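Local coordinates for protein geranylgeranyl pyrophosphate synthase (Geoglobus acetivorans, PDB 5JFQ) that catalyses the stepwise addition of three isopentenyl diphosphate units to dimethylallyl diphosphate, giving mainly geranylgeranyl diphosphate and smaller amounts of farnesyl diphosphate, at residues E74-F79 / G177-I182; E118-L123 / S138-V143; E170-K175 / S208-Q213. All blocks are in the same frame, centred on the assembly; numbering follows the deposited sequence.

Interaction 1: residues E74-F79 / G177-I182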
ATOM      1  N   GLU B  74       7.905  -7.208   8.967  1.00 49.97           N
ATOM      2  CA  GLU B  74       8.711  -7.833   7.919  1.00 53.27           C
ATOM      3  C   GLU B  74       8.000  -7.760   6.581  1.00 53.97           C
ATOM      4  O   GLU B  74       8.635  -7.573   5.535  1.00 54.91           O
ATOM      5  CB  GLU B  74       9.023  -9.290   8.252  1.00 54.21           C
ATOM      6  CG  GLU B  74       9.855 -10.009   7.182  1.00 55.85           C
ATOM      7  CD  GLU B  74      11.307  -9.549   7.127  1.00 55.02           C
ATOM      8  OE1 GLU B  74      11.711  -8.736   7.973  1.00 56.97           O
ATOM      9  OE2 GLU B  74      12.050  -9.997   6.234  1.00 57.29           O
ATOM     10  N   THR B  75       6.675  -7.891   6.604  1.00 50.67           N
ATOM     11  CA  THR B  75       5.889  -7.771   5.387  1.00 50.71           C
ATOM     12  C   THR B  75       6.005  -6.370   4.797  1.00 49.07           C
ATOM     13  O   THR B  75       6.202  -6.213   3.584  1.00 49.17           O
ATOM     14  CB  THR B  75       4.438  -8.142   5.699  1.00 48.76           C
ATOM     15  OG1 THR B  75       4.428  -9.356   6.457  1.00 42.60           O
ATOM     16  CG2 THR B  75       3.623  -8.332   4.422  1.00 45.05           C
ATOM     17  N   VAL B  76       5.905  -5.340   5.643  1.00 47.66           N
ATOM     18  CA  VAL B  76       6.168  -3.977   5.187  1.00 53.26           C
ATOM     19  C   VAL B  76       7.556  -3.888   4.570  1.00 51.14           C
ATOM     20  O   VAL B  76       7.731  -3.337   3.475  1.00 48.47           O
ATOM     21  CB  VAL B  76       6.013  -2.965   6.337  1.00 49.86           C
ATOM     22  CG1 VAL B  76       6.595  -1.603   5.908  1.00 42.19           C
ATOM     23  CG2 VAL B  76       4.554  -2.824   6.726  1.00 44.16           C
ATOM     24  N   HIS B  77       8.534  -4.444   5.244  1.00 51.40           N
ATOM     25  CA  HIS B  77       9.862  -4.376   4.738  1.00 51.41           C
ATOM     26  C   HIS B  77       9.939  -4.982   3.380  1.00 52.78           C
ATOM     27  O   HIS B  77      10.545  -4.426   2.520  1.00 51.92           O
ATOM     28  CB  HIS B  77      10.851  -5.019   5.688  1.00 52.57           C
ATOM     29  CG  HIS B  77      12.275  -4.905   5.251  1.00 58.55           C
ATOM     30  ND1 HIS B  77      12.887  -3.701   5.016  1.00 52.31           N
ATOM     31  CD2 HIS B  77      13.198  -5.849   4.985  1.00 52.64           C
ATOM     32  CE1 HIS B  77      14.125  -3.908   4.630  1.00 55.18           C
ATOM     33  NE2 HIS B  77      14.337  -5.203   4.606  1.00 56.48           N
ATOM     34  N   ASN B  78       9.334  -6.130   3.186  1.00 47.25           N
ATOM     35  CA  ASN B  78       9.369  -6.774   1.878  1.00 46.70           C
ATOM     36  C   ASN B  78       8.573  -5.982   0.848  1.00 48.64           C
ATOM     37  O   ASN B  78       8.957  -5.908  -0.322  1.00 48.39           O
ATOM     38  CB  ASN B  78       8.859  -8.202   1.978  1.00 41.84           C
ATOM     39  CG  ASN B  78       9.918  -9.158   2.456  1.00 52.12           C
ATOM     40  OD1 ASN B  78      10.472  -9.935   1.677  1.00 53.92           O
ATOM     41  ND2 ASN B  78      10.218  -9.102   3.751  1.00 53.40           N
ATOM     42  N   PHE B  79       7.453  -5.400   1.262  1.00 48.78           N
ATOM     43  CA  PHE B  79       6.759  -4.467   0.396  1.00 45.44           C
ATOM     44  C   PHE B  79       7.717  -3.401  -0.124  1.00 49.87           C
ATOM     45  O   PHE B  79       7.800  -3.171  -1.338  1.00 50.08           O
ATOM     46  CB  PHE B  79       5.585  -3.843   1.156  1.00 50.37           C
ATOM     47  CG  PHE B  79       5.351  -2.387   0.835  1.00 45.36           C
ATOM     48  CD1 PHE B  79       4.953  -1.995  -0.426  1.00 42.16           C
ATOM     49  CD2 PHE B  79       5.507  -1.424   1.806  1.00 41.31           C
ATOM     50  CE1 PHE B  79       4.747  -0.666  -0.713  1.00 45.56           C
ATOM     51  CE2 PHE B  79       5.290  -0.113   1.517  1.00 41.87           C
ATOM     52  CZ  PHE B  79       4.918   0.269   0.253  1.00 41.32           C
ATOM     53  N   GLY B 177      15.057   3.953   9.163  1.00 56.01           N
ATOM     54  CA  GLY B 177      15.094   4.040  10.608  1.00 56.46           C
ATOM     55  C   GLY B 177      13.773   3.773  11.308  1.00 60.48           C
ATOM     56  O   GLY B 177      13.711   2.926  12.214  1.00 57.42           O
ATOM     57  N   VAL B 178      12.706   4.479  10.905  1.00 61.00           N
ATOM     58  CA  VAL B 178      11.430   4.342  11.611  1.00 54.91           C
ATOM     59  C   VAL B 178      10.909   2.916  11.527  1.00 50.57           C
ATOM     60  O   VAL B 178      10.351   2.400  12.499  1.00 58.55           O
ATOM     61  CB  VAL B 178      10.379   5.347  11.101  1.00 55.85           C
ATOM     62  CG1 VAL B 178      10.738   6.782  11.507  1.00 52.96           C
ATOM     63  CG2 VAL B 178      10.140   5.204   9.588  1.00 56.73           C
ATOM     64  N   LEU B 179      11.076   2.244  10.389  1.00 45.27           N
ATOM     65  CA  LEU B 179      10.651   0.849  10.377  1.00 49.96           C
ATOM     66  C   LEU B 179      11.455   0.032  11.376  1.00 55.28           C
ATOM     67  O   LEU B 179      10.955  -0.961  11.913  1.00 53.87           O
ATOM     68  CB  LEU B 179      10.751   0.230   8.984  1.00 47.45           C
ATOM     69  CG  LEU B 179      10.000  -1.097   8.866  1.00 46.16           C
ATOM     70  CD1 LEU B 179       8.543  -0.884   9.189  1.00 47.53           C
ATOM     71  CD2 LEU B 179      10.140  -1.718   7.499  1.00 44.34           C
ATOM     72  N   ILE B 180      12.690   0.441  11.660  1.00 59.95           N
ATOM     73  CA  ILE B 180      13.423  -0.263  12.697  1.00 59.67           C
ATOM     74  C   ILE B 180      12.997   0.227  14.067  1.00 57.20           C
ATOM     75  O   ILE B 180      12.950  -0.557  15.014  1.00 59.75           O
ATOM     76  CB  ILE B 180      14.934  -0.123  12.485  1.00 59.50           C
ATOM     77  CG1 ILE B 180      15.281  -0.576  11.063  1.00 57.29           C
ATOM     78  CG2 ILE B 180      15.665  -0.969  13.510  1.00 58.36           C
ATOM     79  CD1 ILE B 180      16.762  -0.606  10.740  1.00 58.12           C
ATOM     80  N   GLY B 181      12.654   1.509  14.191  1.00 57.13           N
ATOM     81  CA  GLY B 181      12.119   2.007  15.452  1.00 59.51           C
ATOM     82  C   GLY B 181      10.823   1.323  15.867  1.00 60.25           C
ATOM     83  O   GLY B 181      10.645   0.948  17.032  1.00 58.37           O
ATOM     84  N   ILE B 182       9.893   1.157  14.923  1.00 57.97           N
ATOM     85  CA  ILE B 182       8.607   0.583  15.296  1.00 57.26           C
ATOM     86  C   ILE B 182       8.735  -0.912  15.535  1.00 57.40           C
ATOM     87  O   ILE B 182       7.958  -1.479  16.315  1.00 55.82           O
ATOM     88  CB  ILE B 182       7.525   0.901  14.248  1.00 52.82           C
ATOM     89  CG1 ILE B 182       6.178   0.360  14.732  1.00 54.51           C
ATOM     90  CG2 ILE B 182       7.887   0.306  12.908  1.00 51.83           C
ATOM     91  CD1 ILE B 182       4.993   0.948  14.052  1.00 49.10           C
TER
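Leu179 carries this contact from its side alone, dividing its two methyls over Val76 and His77. CD1 meets Val76 CG1 at 3.9 Å, and the other branch, CD2, approaches His77 CB to 3.8 Å. The side chains of Val76 and Leu179 run obliquely to each other, and a single methyl of the valine, CG1, touches both ends of the leucine fork. The torsions account for this: Val76 CG1 lies opposite the backbone N (chi1 167°), and Leu179 CG is likewise trans to its own N, which extends the leucine across the gap between the helices. Even so the backbones stay well apart, the nearest CA atoms, those of His77 and Leu179, being 7.7 Å from each other, and only 115 Å² is buried in all.

Both helices belong to the all-helical fold of the trans-prenyltransferases, in which a bundle surrounds the chain-elongation cavity; His77, by similarity, binds isopentenyl diphosphate. The apolar half, Val76 against Leu179, is buried, with Ala119 and Cys144 beside the valine and Ile147 beside the leucine. His77 is the more open side: it is partly exposed, and CB makes its closest touch, while the imidazole, met obliquely by Leu179 CD2, extends to the neighbourhood of Arg48, another residue inferred to bind the same substrate. On helix 67-88, Asn78 ND2 donates a nearly straight bond (168°) of 2.8 Å to Glu74 O from above the carbonyl plane, while Asn78 N reaches that oxygen from the opposite face. Glu74 OE2 forms a salt bridge with Arg46.

Interaction 2: residues E118-L123 / S138-V143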
ATOM      1  N   GLU B 118      -1.476  -7.065   3.155  1.00 42.05           N
ATOM      2  CA  GLU B 118      -1.352  -8.258   3.976  1.00 42.42           C
ATOM      3  C   GLU B 118      -0.755  -7.923   5.331  1.00 44.50           C
ATOM      4  O   GLU B 118      -1.148  -8.517   6.346  1.00 47.51           O
ATOM      5  CB  GLU B 118      -0.533  -9.319   3.247  1.00 39.82           C
ATOM      6  CG  GLU B 118      -1.362 -10.166   2.288  1.00 37.90           C
ATOM      7  CD  GLU B 118      -0.530 -11.163   1.473  1.00 50.03           C
ATOM      8  OE1 GLU B 118       0.623 -10.830   1.079  1.00 45.70           O
ATOM      9  OE2 GLU B 118      -1.045 -12.283   1.210  1.00 51.14           O
ATOM     10  N   ALA B 119       0.126  -6.920   5.379  1.00 42.15           N
ATOM     11  CA  ALA B 119       0.766  -6.552   6.640  1.00 45.65           C
ATOM     12  C   ALA B 119      -0.246  -5.994   7.626  1.00 45.30           C
ATOM     13  O   ALA B 119      -0.200  -6.308   8.820  1.00 42.91           O
ATOM     14  CB  ALA B 119       1.886  -5.540   6.404  1.00 40.93           C
ATOM     15  N   PHE B 120      -1.149  -5.143   7.155  1.00 42.62           N
ATOM     16  CA  PHE B 120      -2.156  -4.630   8.062  1.00 44.19           C
ATOM     17  C   PHE B 120      -3.159  -5.709   8.456  1.00 48.05           C
ATOM     18  O   PHE B 120      -3.705  -5.663   9.562  1.00 48.04           O
ATOM     19  CB  PHE B 120      -2.830  -3.421   7.442  1.00 40.75           C
ATOM     20  CG  PHE B 120      -1.978  -2.206   7.489  1.00 45.71           C
ATOM     21  CD1 PHE B 120      -1.870  -1.471   8.662  1.00 36.92           C
ATOM     22  CD2 PHE B 120      -1.226  -1.831   6.388  1.00 48.03           C
ATOM     23  CE1 PHE B 120      -1.069  -0.363   8.725  1.00 46.14           C
ATOM     24  CE2 PHE B 120      -0.405  -0.709   6.438  1.00 51.60           C
ATOM     25  CZ  PHE B 120      -0.325   0.032   7.602  1.00 50.78           C
ATOM     26  N   GLU B 121      -3.397  -6.699   7.595  1.00 43.72           N
ATOM     27  CA  GLU B 121      -4.278  -7.773   8.017  1.00 43.25           C
ATOM     28  C   GLU B 121      -3.596  -8.640   9.059  1.00 50.87           C
ATOM     29  O   GLU B 121      -4.240  -9.121  10.001  1.00 49.07           O
ATOM     30  CB  GLU B 121      -4.717  -8.623   6.830  1.00 44.28           C
ATOM     31  CG  GLU B 121      -5.661  -9.724   7.232  1.00 49.84           C
ATOM     32  CD  GLU B 121      -6.010 -10.670   6.116  1.00 52.57           C
ATOM     33  OE1 GLU B 121      -5.562 -10.453   4.976  1.00 50.76           O
ATOM     34  OE2 GLU B 121      -6.743 -11.642   6.391  1.00 60.90           O
ATOM     35  N   ILE B 122      -2.285  -8.837   8.925  1.00 51.52           N
ATOM     36  CA  ILE B 122      -1.589  -9.663   9.901  1.00 51.87           C
ATOM     37  C   ILE B 122      -1.471  -8.925  11.232  1.00 49.67           C
ATOM     38  O   ILE B 122      -1.796  -9.475  12.288  1.00 49.31           O
ATOM     39  CB  ILE B 122      -0.229 -10.104   9.349  1.00 48.17           C
ATOM     40  CG1 ILE B 122      -0.467 -11.072   8.186  1.00 47.54           C
ATOM     41  CG2 ILE B 122       0.604 -10.739  10.463  1.00 49.52           C
ATOM     42  CD1 ILE B 122       0.757 -11.277   7.286  1.00 50.91           C
ATOM     43  N   LEU B 123      -1.041  -7.659  11.194  1.00 46.57           N
ATOM     44  CA  LEU B 123      -0.978  -6.858  12.410  1.00 47.33           C
ATOM     45  C   LEU B 123      -2.275  -6.952  13.202  1.00 49.10           C
ATOM     46  O   LEU B 123      -2.250  -7.147  14.419  1.00 50.78           O
ATOM     47  CB  LEU B 123      -0.672  -5.398  12.074  1.00 42.48           C
ATOM     48  CG  LEU B 123      -0.687  -4.432  13.264  1.00 45.29           C
ATOM     49  CD1 LEU B 123       0.298  -4.867  14.312  1.00 43.11           C
ATOM     50  CD2 LEU B 123      -0.351  -3.037  12.806  1.00 45.72           C
ATOM     51  N   SER B 138      -2.143   2.570  13.606  1.00 42.93           N
ATOM     52  CA  SER B 138      -1.937   3.987  13.336  1.00 44.08           C
ATOM     53  C   SER B 138      -0.453   4.335  13.239  1.00 50.01           C
ATOM     54  O   SER B 138      -0.030   5.091  12.343  1.00 47.48           O
ATOM     55  CB  SER B 138      -2.597   4.817  14.432  1.00 42.92           C
ATOM     56  OG  SER B 138      -2.259   6.183  14.292  1.00 46.69           O
ATOM     57  N   LYS B 139       0.349   3.792  14.161  1.00 45.64           N
ATOM     58  CA  LYS B 139       1.774   4.091  14.187  1.00 44.25           C
ATOM     59  C   LYS B 139       2.504   3.453  13.006  1.00 45.64           C
ATOM     60  O   LYS B 139       3.343   4.100  12.368  1.00 46.47           O
ATOM     61  CB  LYS B 139       2.343   3.644  15.528  1.00 43.91           C
ATOM     62  CG  LYS B 139       1.840   4.528  16.697  1.00 46.17           C
ATOM     63  CD  LYS B 139       2.051   3.864  18.061  1.00 45.10           C
ATOM     64  CE  LYS B 139       1.440   4.673  19.209  1.00 46.67           C
ATOM     65  NZ  LYS B 139       2.213   5.880  19.636  1.00 49.96           N
ATOM     66  N   LEU B 140       2.174   2.201  12.684  1.00 44.06           N
ATOM     67  CA  LEU B 140       2.776   1.532  11.543  1.00 44.93           C
ATOM     68  C   LEU B 140       2.375   2.175  10.228  1.00 49.32           C
ATOM     69  O   LEU B 140       3.152   2.171   9.271  1.00 45.28           O
ATOM     70  CB  LEU B 140       2.386   0.062  11.541  1.00 41.17           C
ATOM     71  CG  LEU B 140       2.861  -0.721  10.320  1.00 43.79           C
ATOM     72  CD1 LEU B 140       4.384  -0.722  10.206  1.00 46.30           C
ATOM     73  CD2 LEU B 140       2.335  -2.129  10.377  1.00 46.24           C
ATOM     74  N   ALA B 141       1.171   2.723  10.151  1.00 50.69           N
ATOM     75  CA  ALA B 141       0.767   3.367   8.911  1.00 48.42           C
ATOM     76  C   ALA B 141       1.484   4.702   8.732  1.00 45.99           C
ATOM     77  O   ALA B 141       1.831   5.079   7.609  1.00 48.65           O
ATOM     78  CB  ALA B 141      -0.756   3.542   8.886  1.00 47.84           C
ATOM     79  N   ARG B 142       1.695   5.439   9.824  1.00 46.43           N
ATOM     80  CA  ARG B 142       2.470   6.673   9.748  1.00 50.23           C
ATOM     81  C   ARG B 142       3.913   6.370   9.385  1.00 53.80           C
ATOM     82  O   ARG B 142       4.552   7.105   8.618  1.00 48.03           O
ATOM     83  CB  ARG B 142       2.416   7.403  11.084  1.00 47.55           C
ATOM     84  CG  ARG B 142       1.157   8.195  11.304  1.00 55.59           C
ATOM     85  CD  ARG B 142       1.448   9.711  11.268  1.00 63.22           C
ATOM     86  NE  ARG B 142       2.376  10.109  10.204  1.00 59.67           N
ATOM     87  CZ  ARG B 142       2.015  10.552   8.999  1.00 56.94           C
ATOM     88  NH1 ARG B 142       0.737  10.657   8.660  1.00 51.92           N
ATOM     89  NH2 ARG B 142       2.948  10.898   8.118  1.00 67.48           N
ATOM     90  N   VAL B 143       4.438   5.291   9.961  1.00 52.18           N
ATOM     91  CA  VAL B 143       5.756   4.786   9.613  1.00 49.36           C
ATOM     92  C   VAL B 143       5.841   4.542   8.113  1.00 49.47           C
ATOM     93  O   VAL B 143       6.797   4.969   7.452  1.00 54.99           O
ATOM     94  CB  VAL B 143       6.034   3.515  10.448  1.00 43.17           C
ATOM     95  CG1 VAL B 143       7.131   2.666   9.848  1.00 46.05           C
ATOM     96  CG2 VAL B 143       6.352   3.903  11.882  1.00 40.33           C
TER
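Phe120 and Leu123 reach across to Leu140 and Ala141, and the side chains that meet are all apolar. Phe120 CG stands opposite the carbonyl carbon, beside the backbone N (chi1 -76°), a setting that swings the ring over to the second helix although its CB does not point there. The far rim of the ring then meets Ala141, backbone and methyl alike: CZ is 3.7 Å from Ala141 CA and 3.8 Å from Ala141 CB, with the CA near the ring plane, at the edge. CE1 also comes within 4.2 Å of Leu140 CD2, which lies obliquely to the ring.

Leu123 and Leu140 share one conformation, each with CG trans to the backbone N and chi2 near 60°. Each points toward the other helix, and the two side chains slide past each other in opposite directions; one branch of each, CD2, makes the touch at 3.7 Å. Leu140 CD2 thus serves two partners, Leu123 and the Phe120 ring. The segments run nearly antiparallel (160°) with their axes 11.4 Å apart, a wide spacing bridged by the phenylalanine ring and the two leucines.

All four touching residues are buried where helices 105-123 and 130-159, successive members of the helical bundle, meet at the dimer interface. Phe120 stacks on Phe120 of the second subunit, and Arg142 NH1 forms an intersubunit salt bridge with Glu121 OE1 of the second subunit. Within the chain, helix 67-88 packs beside Ala119 and Leu123, while helix 165-190 supplies Ile186 to Leu123 and Ile182 to Leu140.

Interaction 3: residues E170-K175 / S208-Q213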
ATOM      1  N   GLU B 170      17.903  13.055   8.077  1.00 67.98           N
ATOM      2  CA  GLU B 170      16.456  12.951   8.207  1.00 67.32           C
ATOM      3  C   GLU B 170      15.899  11.941   7.213  1.00 68.38           C
ATOM      4  O   GLU B 170      14.946  11.215   7.529  1.00 67.31           O
ATOM      5  CB  GLU B 170      15.797  14.320   8.025  1.00 62.31           C
ATOM      6  CG  GLU B 170      14.305  14.312   8.344  1.00 68.76           C
ATOM      7  CD  GLU B 170      13.994  13.618   9.667  1.00 71.36           C
ATOM      8  OE1 GLU B 170      14.770  13.797  10.634  1.00 72.92           O
ATOM      9  OE2 GLU B 170      12.978  12.889   9.740  1.00 68.16           O
ATOM     10  N   MET B 171      16.511  11.851   6.029  1.00 66.21           N
ATOM     11  CA  MET B 171      16.081  10.866   5.047  1.00 63.21           C
ATOM     12  C   MET B 171      16.350   9.455   5.537  1.00 58.98           C
ATOM     13  O   MET B 171      15.500   8.574   5.391  1.00 62.00           O
ATOM     14  CB  MET B 171      16.773  11.108   3.707  1.00 59.72           C
ATOM     15  CG  MET B 171      16.397  10.104   2.643  1.00 54.80           C
ATOM     16  SD  MET B 171      17.373   8.596   2.726  1.00 59.44           S
ATOM     17  CE  MET B 171      19.035   9.241   2.431  1.00 63.38           C
ATOM     18  N   VAL B 172      17.538   9.208   6.090  1.00 57.81           N
ATOM     19  CA  VAL B 172      17.834   7.860   6.565  1.00 63.99           C
ATOM     20  C   VAL B 172      16.923   7.506   7.732  1.00 61.40           C
ATOM     21  O   VAL B 172      16.486   6.353   7.866  1.00 60.03           O
ATOM     22  CB  VAL B 172      19.326   7.707   6.927  1.00 64.50           C
ATOM     23  CG1 VAL B 172      19.682   8.539   8.122  1.00 68.24           C
ATOM     24  CG2 VAL B 172      19.623   6.269   7.251  1.00 65.16           C
ATOM     25  N   ARG B 173      16.590   8.492   8.565  1.00 58.91           N
ATOM     26  CA  ARG B 173      15.695   8.246   9.687  1.00 63.82           C
ATOM     27  C   ARG B 173      14.343   7.733   9.200  1.00 61.45           C
ATOM     28  O   ARG B 173      13.795   6.771   9.756  1.00 60.20           O
ATOM     29  CB  ARG B 173      15.543   9.532  10.506  1.00 64.64           C
ATOM     30  CG  ARG B 173      14.529   9.464  11.623  1.00 62.19           C
ATOM     31  CD  ARG B 173      13.982  10.844  11.947  1.00 59.39           C
ATOM     32  NE  ARG B 173      12.649  10.712  12.509  1.00 72.11           N
ATOM     33  CZ  ARG B 173      11.526  10.983  11.855  1.00 72.41           C
ATOM     34  NH1 ARG B 173      11.578  11.434  10.610  1.00 70.12           N
ATOM     35  NH2 ARG B 173      10.351  10.813  12.453  1.00 74.77           N
ATOM     36  N   LYS B 174      13.806   8.350   8.142  1.00 60.36           N
ATOM     37  CA  LYS B 174      12.548   7.904   7.557  1.00 55.98           C
ATOM     38  C   LYS B 174      12.732   6.635   6.726  1.00 58.48           C
ATOM     39  O   LYS B 174      11.944   5.690   6.848  1.00 59.80           O
ATOM     40  CB  LYS B 174      11.949   9.007   6.689  1.00 51.86           C
ATOM     41  CG  LYS B 174      11.503  10.259   7.404  1.00 53.72           C
ATOM     42  CD  LYS B 174      10.755  11.137   6.405  1.00 59.06           C
ATOM     43  CE  LYS B 174      10.167  12.387   7.029  1.00 65.54           C
ATOM     44  NZ  LYS B 174      11.189  13.425   7.341  1.00 74.73           N
ATOM     45  N   LYS B 175      13.768   6.590   5.881  1.00 55.17           N
ATOM     46  CA  LYS B 175      13.810   5.567   4.838  1.00 59.74           C
ATOM     47  C   LYS B 175      14.064   4.185   5.421  1.00 56.99           C
ATOM     48  O   LYS B 175      13.430   3.206   5.007  1.00 59.05           O
ATOM     49  CB  LYS B 175      14.868   5.909   3.780  1.00 56.06           C
ATOM     50  CG  LYS B 175      14.884   4.950   2.577  1.00 56.96           C
ATOM     51  CD  LYS B 175      13.470   4.713   2.021  1.00 62.63           C
ATOM     52  CE  LYS B 175      13.396   3.573   0.989  1.00 63.75           C
ATOM     53  NZ  LYS B 175      13.619   2.197   1.529  1.00 67.64           N
ATOM     54  N   SER B 208      19.594   2.591  15.871  1.00 60.40           N
ATOM     55  CA  SER B 208      20.135   1.375  15.293  1.00 64.76           C
ATOM     56  C   SER B 208      19.995   1.394  13.778  1.00 68.63           C
ATOM     57  O   SER B 208      20.890   0.934  13.065  1.00 68.20           O
ATOM     58  CB  SER B 208      19.439   0.167  15.896  1.00 64.39           C
ATOM     59  OG  SER B 208      19.441   0.287  17.306  1.00 67.94           O
ATOM     60  N   GLY B 209      18.906   1.967  13.268  1.00 64.64           N
ATOM     61  CA  GLY B 209      18.717   2.004  11.828  1.00 65.81           C
ATOM     62  C   GLY B 209      19.739   2.883  11.136  1.00 69.95           C
ATOM     63  O   GLY B 209      20.411   2.458  10.192  1.00 70.16           O
ATOM     64  N   ILE B 210      19.885   4.117  11.610  1.00 65.10           N
ATOM     65  CA  ILE B 210      20.809   5.047  10.978  1.00 68.14           C
ATOM     66  C   ILE B 210      22.225   4.494  10.997  1.00 66.82           C
ATOM     67  O   ILE B 210      22.877   4.379   9.954  1.00 71.09           O
ATOM     68  CB  ILE B 210      20.719   6.416  11.659  1.00 69.40           C
ATOM     69  CG1 ILE B 210      19.279   6.914  11.511  1.00 66.05           C
ATOM     70  CG2 ILE B 210      21.736   7.369  11.050  1.00 66.49           C
ATOM     71  CD1 ILE B 210      18.946   8.104  12.341  1.00 67.59           C
ATOM     72  N   GLY B 211      22.716   4.135  12.175  1.00 66.93           N
ATOM     73  CA  GLY B 211      24.000   3.461  12.247  1.00 69.69           C
ATOM     74  C   GLY B 211      24.071   2.254  11.333  1.00 71.57           C
ATOM     75  O   GLY B 211      25.057   2.061  10.618  1.00 75.45           O
ATOM     76  N   PHE B 212      23.015   1.435  11.329  1.00 68.39           N
ATOM     77  CA  PHE B 212      22.984   0.271  10.449  1.00 68.46           C
ATOM     78  C   PHE B 212      23.090   0.687   8.997  1.00 71.56           C
ATOM     79  O   PHE B 212      23.681  -0.030   8.183  1.00 73.85           O
ATOM     80  CB  PHE B 212      21.702  -0.522  10.685  1.00 67.59           C
ATOM     81  CG  PHE B 212      21.452  -1.599   9.688  1.00 68.91           C
ATOM     82  CD1 PHE B 212      22.117  -2.806   9.769  1.00 73.15           C
ATOM     83  CD2 PHE B 212      20.512  -1.423   8.689  1.00 69.67           C
ATOM     84  CE1 PHE B 212      21.866  -3.815   8.855  1.00 68.80           C
ATOM     85  CE2 PHE B 212      20.256  -2.428   7.770  1.00 69.33           C
ATOM     86  CZ  PHE B 212      20.936  -3.619   7.849  1.00 69.87           C
ATOM     87  N   GLN B 213      22.538   1.850   8.658  1.00 71.94           N
ATOM     88  CA  GLN B 213      22.624   2.328   7.283  1.00 76.31           C
ATOM     89  C   GLN B 213      24.026   2.817   6.960  1.00 75.80           C
ATOM     90  O   GLN B 213      24.622   2.414   5.954  1.00 74.02           O
ATOM     91  CB  GLN B 213      21.614   3.452   7.048  1.00 71.08           C
ATOM     92  CG  GLN B 213      21.636   3.976   5.623  1.00 73.89           C
ATOM     93  CD  GLN B 213      21.162   2.937   4.622  1.00 77.08           C
ATOM     94  OE1 GLN B 213      20.084   2.356   4.778  1.00 77.67           O
ATOM     95  NE2 GLN B 213      21.974   2.685   3.595  1.00 77.03           N
TER
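Val172 puts CG1 between its backbone N and carbonyl carbon (chi1 67°) and CG2 opposite the N, so its two methyls part toward Ile210 and Gln213. CG1 meets Ile210 CG2 at 3.8 Å, and the valine and isoleucine side chains cross at about a right angle. CG2 lies 3.5 Å from Gln213 CB. On Gln213, CG is trans to the backbone N (chi1 -179°) and the chain then bends at chi2, which lays its aliphatic base along the valine and turns the amide aside. Ile210 CD1 continues past Val172 to Arg173 CB, 4.1 Å away.

Val172 and Ile210 also have the nearest CA atoms, 6.0 Å apart, where helices 165-190 and 195-221 cross steeply: the segment axes come within 8.9 Å at 110°. These are consecutive helices of the prenyl-synthase bundle, and both carry residues inferred by similarity to bind dimethylallyl diphosphate, Lys175 and Gln213. The amide of Gln213 donates through NE2 to Asp217 and makes a weak hydrogen bond through OE1 with Thr176 OG1, another such residue. Lys175 forms a salt bridge with Asp84, a predicted magnesium ligand. Away from the valine, Arg173 NH2 pairs with Glu146 of helix 130-159, while Tyr290 of helix 280-298 packs on Ile210.

In the fold
Helix 165-190 ties the set together. Interactions 1 and 3, with centres 12 Å apart, use successive turns of it: Val178 N lies 2.8 Å from Arg173 O, a probable hydrogen bond. Ile180 CD1 also reaches across to helix 195-221, 3.4 Å from Gly209 CA. The centres of interactions 1 and 2 lie about 10 Å apart, and the two touch at several points, among them Ile182 CD1 to Leu140 N (3.4 Å) and Thr75 CB to Ala119 CB (3.7 Å). Interactions 2 and 3 do not touch; their centres are about 20 Å apart. The series runs from the dimer interface through His77 of the inferred isopentenyl diphosphate site to the inferred dimethylallyl diphosphate site, where Gln213 lies about 7 Å from Arg48, side chain to side chain.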